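Local structure of type II restriction enzyme NgoMIV (Neisseria gonorrhoeae, 1FIU) at residues S31-D34 / R39-N42; N93-G98 / R102-R107. The protein cuts double-stranded DNA at the sequence 5'-GCCGGC-3' as a homotetrameric, magnesium-dependent type II restriction endonuclease. One frame throughout, in Å; residues are numbered along the deposited sequence.

Following helix 4-18, the chain runs through a loop, against which the first turn of helix 38-50 then packs; contact 1 closes this short turn between residues 31-34 and 39-42 beside the bound DNA. The rest of helix 38-50 and helix 62-81 come next, and only then, on strand 92-96, does contact 2 open, so the two loops lie in series, neither nested nor crossed. Contact 2 folds the segment 102-107, which precedes helix 113-121, back onto this edge strand of the central sheet. The contacts sit on opposite sides of the chain's centre, their nearest atoms about 17 Å apart: one meets a cytosine base of the DNA, the other lies on the sheet near the magnesium site.

Contact 1: residues S31-D34 / R39-N42; sequences SNAD and RSFN. With nucleotides of chain D.
Ala-33 and Phe-41 bring their CA atoms to 5.3 Å where the irregular segment 31-34 passes the first turn of helix 38-50. The one hydrogen bond between the segments joins a backbone to a side chain: Asp-34 N donates to Ser-40 OG over 3.0 Å, nearly straight at 162°. Ser-40 can accept it because its hydroxyl is anti to its own backbone N (chi1 -179°), which swings OG out from the helix to the peptide between Ala-33 and Asp-34. Ser-40 CB follows, lying 3.7 Å from Asp-34 O. One residue earlier, the methyl of Ala-33 rests on helix backbone, with CB 3.9 Å from Ser-40 O and 4.1 Å from Phe-41 CA. Within the same turn, Ser-40 N is bonded to Asn-37 OD1. The same residue that is held through its main chain also meets the DNA: Asp-34 presents an acidic side chain to the exocyclic amino group of cytosine, a major-groove donor, consistent with a part in recognising the GCCGGC target. N4 of DC5 of chain D donates to Asp-34 OD2 at 3.0 Å, along a bent path of 133°. Asp-34 OD1 is farther from that N4, at 3.6 Å, and is engaged by Ser-36 OG instead. A salt bridge from Arg-227 NH1 also reaches OD2, so both carboxylate oxygens have protein partners that limit rotation of the group. The nearby arginine probably favours the ionised, accepting form of Asp-34, whose side chain also packs on a further cytosine base.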
loop_
_atom_site.group_PDB
_atom_site.type_symbol
_atom_site.label_atom_id
_atom_site.label_comp_id
_atom_site.label_asym_id
_atom_site.label_seq_id
_atom_site.Cartn_x
_atom_site.Cartn_y
_atom_site.Cartn_z
ATOM N N SER I 31 -26.181 16.222 -21.865
ATOM C CA SER I 31 -25.627 14.877 -21.927
ATOM C C SER I 31 -24.606 14.400 -20.904
ATOM O O SER I 31 -24.282 13.212 -20.888
ATOM C CB SER I 31 -25.090 14.602 -23.328
ATOM O OG SER I 31 -24.057 15.508 -23.613
ATOM N N ASN I 32 -24.078 15.294 -20.071
ATOM C CA ASN I 32 -23.171 14.808 -19.032
ATOM C C ASN I 32 -23.866 14.937 -17.669
ATOM O O ASN I 32 -23.258 14.714 -16.620
ATOM C CB ASN I 32 -21.809 15.543 -19.056
ATOM C CG ASN I 32 -21.931 17.015 -18.824
ATOM O OD1 ASN I 32 -22.954 17.626 -19.152
ATOM N ND2 ASN I 32 -20.884 17.618 -18.263
ATOM N N ALA I 33 -25.158 15.284 -17.694
ATOM C CA ALA I 33 -25.930 15.413 -16.455
ATOM C C ALA I 33 -26.623 14.112 -16.057
ATOM O O ALA I 33 -26.793 13.206 -16.861
ATOM C CB ALA I 33 -27.004 16.511 -16.611
ATOM N N ASP I 34 -27.010 14.039 -14.786
ATOM C CA ASP I 34 -27.763 12.917 -14.255
ATOM C C ASP I 34 -29.130 13.596 -14.069
ATOM O O ASP I 34 -29.310 14.355 -13.125
ATOM C CB ASP I 34 -27.183 12.486 -12.895
ATOM C CG ASP I 34 -28.060 11.468 -12.173
ATOM O OD1 ASP I 34 -29.148 11.132 -12.694
ATOM O OD2 ASP I 34 -27.670 11.017 -11.078
ATOM N N ARG I 39 -29.407 19.497 -8.916
ATOM C CA ARG I 39 -28.158 20.226 -9.019
ATOM C C ARG I 39 -27.318 19.759 -10.216
ATOM O O ARG I 39 -26.720 20.590 -10.900
ATOM C CB ARG I 39 -27.383 20.141 -7.695
ATOM C CG ARG I 39 -28.102 20.870 -6.531
ATOM C CD ARG I 39 -27.240 20.923 -5.278
ATOM N NE ARG I 39 -27.872 21.671 -4.192
ATOM C CZ ARG I 39 -28.897 21.228 -3.467
ATOM N NH1 ARG I 39 -29.421 20.028 -3.703
ATOM N NH2 ARG I 39 -29.394 21.985 -2.495
ATOM N N SER I 40 -27.269 18.452 -10.476
ATOM C CA SER I 40 -26.508 17.967 -11.636
ATOM C C SER I 40 -27.090 18.565 -12.920
ATOM O O SER I 40 -26.364 19.086 -13.771
ATOM C CB SER I 40 -26.554 16.437 -11.719
ATOM O OG SER I 40 -25.788 15.945 -12.825
ATOM N N PHE I 41 -28.414 18.475 -13.046
ATOM C CA PHE I 41 -29.142 19.018 -14.192
ATOM C C PHE I 41 -28.816 20.491 -14.416
ATOM O O PHE I 41 -28.461 20.890 -15.525
ATOM C CB PHE I 41 -30.656 18.864 -13.945
ATOM C CG PHE I 41 -31.515 19.430 -15.045
ATOM C CD1 PHE I 41 -32.041 18.595 -16.027
ATOM C CD2 PHE I 41 -31.792 20.798 -15.095
ATOM C CE1 PHE I 41 -32.839 19.115 -17.052
ATOM C CE2 PHE I 41 -32.586 21.329 -16.122
ATOM C CZ PHE I 41 -33.109 20.480 -17.096
ATOM N N ASN I 42 -28.940 21.301 -13.365
ATOM C CA ASN I 42 -28.669 22.732 -13.485
ATOM C C ASN I 42 -27.211 23.106 -13.697
ATOM O O ASN I 42 -26.906 24.053 -14.436
ATOM C CB ASN I 42 -29.212 23.493 -12.272
ATOM C CG ASN I 42 -30.718 23.461 -12.213
ATOM O OD1 ASN I 42 -31.379 23.584 -13.242
ATOM N ND2 ASN I 42 -31.270 23.297 -11.018
ATOM P P DC D 5 -34.946 5.045 -15.557
ATOM O OP1 DC D 5 -35.876 4.030 -16.073
ATOM O OP2 DC D 5 -35.239 6.479 -15.723
ATOM O "O5'" DC D 5 -34.741 4.832 -13.997
ATOM C "C5'" DC D 5 -34.508 3.541 -13.460
ATOM C "C4'" DC D 5 -34.291 3.640 -11.969
ATOM O "O4'" DC D 5 -32.967 4.151 -11.694
ATOM C "C3'" DC D 5 -35.263 4.582 -11.249
ATOM O "O3'" DC D 5 -35.743 3.934 -10.069
ATOM C "C2'" DC D 5 -34.400 5.760 -10.840
ATOM C "C1'" DC D 5 -33.060 5.079 -10.624
ATOM N N1 DC D 5 -31.874 5.937 -10.667
ATOM C C2 DC D 5 -30.774 5.615 -9.829
ATOM O O2 DC D 5 -30.856 4.627 -9.085
ATOM N N3 DC D 5 -29.668 6.389 -9.868
ATOM C C4 DC D 5 -29.612 7.440 -10.705
ATOM N N4 DC D 5 -28.488 8.172 -10.726
ATOM C C5 DC D 5 -30.709 7.786 -11.561
ATOM C C6 DC D 5 -31.809 7.019 -11.501
#

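Contact 2: residues N93-G98 / R102-R107; sequences NVKQVG and RLEIAR
Lys-95 and Glu-104 reach for each other from opposite directions, one out of the edge strand 92-96 and the other out of the turn at 102-107. The lysine chain is extended beyond CG and ends in a salt bridge, with NZ 2.9 Å from Glu-104 OE2. The ammonium does not lie level with the carboxylate but comes from above it, 45° out of its plane. Glu-104 is placed for this by a bend at chi2 (68°), which turns its carboxylate aside to the lysine tip. Arg-107 arrives at about a right angle to Lys-95 and offers NH2 to the same oxygen at 2.9 Å, a weak bond within a salt bridge. Tyr-108 OH also hydrogen-bonds to OE2, so this single oxygen gathers three partners. The two cationic groups consequently crowd together, Lys-95 NZ at the edge of the Arg-107 guanidinium, although their exact spacing is doubtful. Nearer the backbone the contact turns apolar: Val-97 CG1 rests obliquely on the stem of Glu-104, 3.8 Å from CG, and both side chains also touch Ile-142 of the adjoining strand. The turn is thus tied to the edge of the central sheet of a PDDEXK nuclease, where Val-97 pairs through its backbone with the magnesium ligand Asp-140 and its side chain lies about 8 Å from a bound magnesium ion.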
loop_
_atom_site.group_PDB
_atom_site.type_symbol
_atom_site.label_atom_id
_atom_site.label_comp_id
_atom_site.label_asym_id
_atom_site.label_seq_id
_atom_site.Cartn_x
_atom_site.Cartn_y
_atom_site.Cartn_z
ATOM N N ASN I 93 5.006 10.376 -27.655
ATOM C CA ASN I 93 3.871 9.819 -28.371
ATOM C C ASN I 93 2.694 9.860 -27.420
ATOM O O ASN I 93 2.839 9.601 -26.220
ATOM C CB ASN I 93 4.143 8.381 -28.780
ATOM C CG ASN I 93 5.384 8.257 -29.644
ATOM O OD1 ASN I 93 5.476 8.876 -30.713
ATOM N ND2 ASN I 93 6.349 7.466 -29.185
ATOM N N VAL I 94 1.529 10.201 -27.944
ATOM C CA VAL I 94 0.328 10.244 -27.106
ATOM C C VAL I 94 -0.700 9.376 -27.793
ATOM O O VAL I 94 -0.953 9.547 -28.985
ATOM C CB VAL I 94 -0.249 11.674 -27.007
ATOM C CG1 VAL I 94 -1.512 11.670 -26.110
ATOM C CG2 VAL I 94 0.781 12.615 -26.453
ATOM N N LYS I 95 -1.294 8.433 -27.082
ATOM C CA LYS I 95 -2.286 7.620 -27.746
ATOM C C LYS I 95 -3.363 7.008 -26.887
ATOM O O LYS I 95 -3.169 6.683 -25.707
ATOM C CB LYS I 95 -1.635 6.512 -28.570
ATOM C CG LYS I 95 -1.117 5.350 -27.756
ATOM C CD LYS I 95 -0.691 4.193 -28.647
ATOM C CE LYS I 95 -0.207 3.024 -27.812
ATOM N NZ LYS I 95 0.371 1.918 -28.637
ATOM N N GLN I 96 -4.528 6.883 -27.517
ATOM C CA GLN I 96 -5.672 6.278 -26.890
ATOM C C GLN I 96 -5.356 4.797 -27.014
ATOM O O GLN I 96 -5.067 4.296 -28.113
ATOM C CB GLN I 96 -6.936 6.671 -27.652
ATOM C CG GLN I 96 -8.140 5.950 -27.170
ATOM C CD GLN I 96 -9.396 6.333 -27.915
ATOM O OE1 GLN I 96 -9.350 6.842 -29.041
ATOM N NE2 GLN I 96 -10.532 6.075 -27.292
ATOM N N VAL I 97 -5.376 4.089 -25.897
ATOM C CA VAL I 97 -5.015 2.686 -25.926
ATOM C C VAL I 97 -6.042 1.706 -26.472
ATOM O O VAL I 97 -5.773 1.023 -27.462
ATOM C CB VAL I 97 -4.585 2.207 -24.535
ATOM C CG1 VAL I 97 -4.120 0.754 -24.612
ATOM C CG2 VAL I 97 -3.461 3.091 -24.014
ATOM N N GLY I 98 -7.196 1.618 -25.821
ATOM C CA GLY I 98 -8.226 0.686 -26.250
ATOM C C GLY I 98 -8.094 -0.637 -25.509
ATOM O O GLY I 98 -7.071 -1.310 -25.630
ATOM N N ARG I 102 -4.191 -5.832 -24.238
ATOM C CA ARG I 102 -3.822 -6.490 -22.995
ATOM C C ARG I 102 -2.291 -6.515 -22.996
ATOM O O ARG I 102 -1.665 -6.807 -24.018
ATOM C CB ARG I 102 -4.402 -7.905 -22.963
ATOM C CG ARG I 102 -5.917 -7.916 -23.147
ATOM C CD ARG I 102 -6.471 -9.310 -23.429
ATOM N NE ARG I 102 -7.843 -9.251 -23.946
ATOM C CZ ARG I 102 -8.535 -10.306 -24.370
ATOM N NH1 ARG I 102 -7.992 -11.518 -24.340
ATOM N NH2 ARG I 102 -9.766 -10.147 -24.841
ATOM N N LEU I 103 -1.692 -6.183 -21.860
ATOM C CA LEU I 103 -0.239 -6.148 -21.749
ATOM C C LEU I 103 0.395 -5.036 -22.589
ATOM O O LEU I 103 1.591 -5.076 -22.872
ATOM C CB LEU I 103 0.382 -7.500 -22.131
ATOM C CG LEU I 103 0.226 -8.661 -21.136
ATOM C CD1 LEU I 103 1.044 -9.856 -21.634
ATOM C CD2 LEU I 103 0.694 -8.240 -19.740
ATOM N N GLU I 104 -0.404 -4.048 -22.994
ATOM C CA GLU I 104 0.133 -2.919 -23.753
ATOM C C GLU I 104 1.187 -2.239 -22.871
ATOM O O GLU I 104 2.240 -1.837 -23.367
ATOM C CB GLU I 104 -0.977 -1.915 -24.096
ATOM C CG GLU I 104 -0.511 -0.514 -24.569
ATOM C CD GLU I 104 0.167 -0.513 -25.932
ATOM O OE1 GLU I 104 -0.046 -1.468 -26.716
ATOM O OE2 GLU I 104 0.906 0.454 -26.239
ATOM N N ILE I 105 0.916 -2.122 -21.569
ATOM C CA ILE I 105 1.895 -1.472 -20.696
ATOM C C ILE I 105 3.209 -2.229 -20.597
ATOM O O ILE I 105 4.214 -1.624 -20.232
ATOM C CB ILE I 105 1.432 -1.229 -19.223
ATOM C CG1 ILE I 105 1.004 -2.539 -18.577
ATOM C CG2 ILE I 105 0.372 -0.147 -19.164
ATOM C CD1 ILE I 105 0.898 -2.429 -17.083
ATOM N N ALA I 106 3.208 -3.529 -20.910
ATOM C CA ALA I 106 4.462 -4.290 -20.848
ATOM C C ALA I 106 5.375 -3.953 -22.019
ATOM O O ALA I 106 6.505 -4.446 -22.090
ATOM C CB ALA I 106 4.202 -5.802 -20.800
ATOM N N ARG I 107 4.903 -3.115 -22.937
ATOM C CA ARG I 107 5.760 -2.707 -24.040
ATOM C C ARG I 107 6.664 -1.569 -23.569
ATOM O O ARG I 107 7.553 -1.137 -24.303
ATOM C CB ARG I 107 4.928 -2.228 -25.234
ATOM C CG ARG I 107 3.896 -3.256 -25.672
ATOM C CD ARG I 107 3.473 -3.095 -27.123
ATOM N NE ARG I 107 2.961 -1.771 -27.436
ATOM C CZ ARG I 107 2.436 -1.449 -28.615
ATOM N NH1 ARG I 107 2.362 -2.362 -29.573
ATOM N NH2 ARG I 107 1.978 -0.226 -28.837
#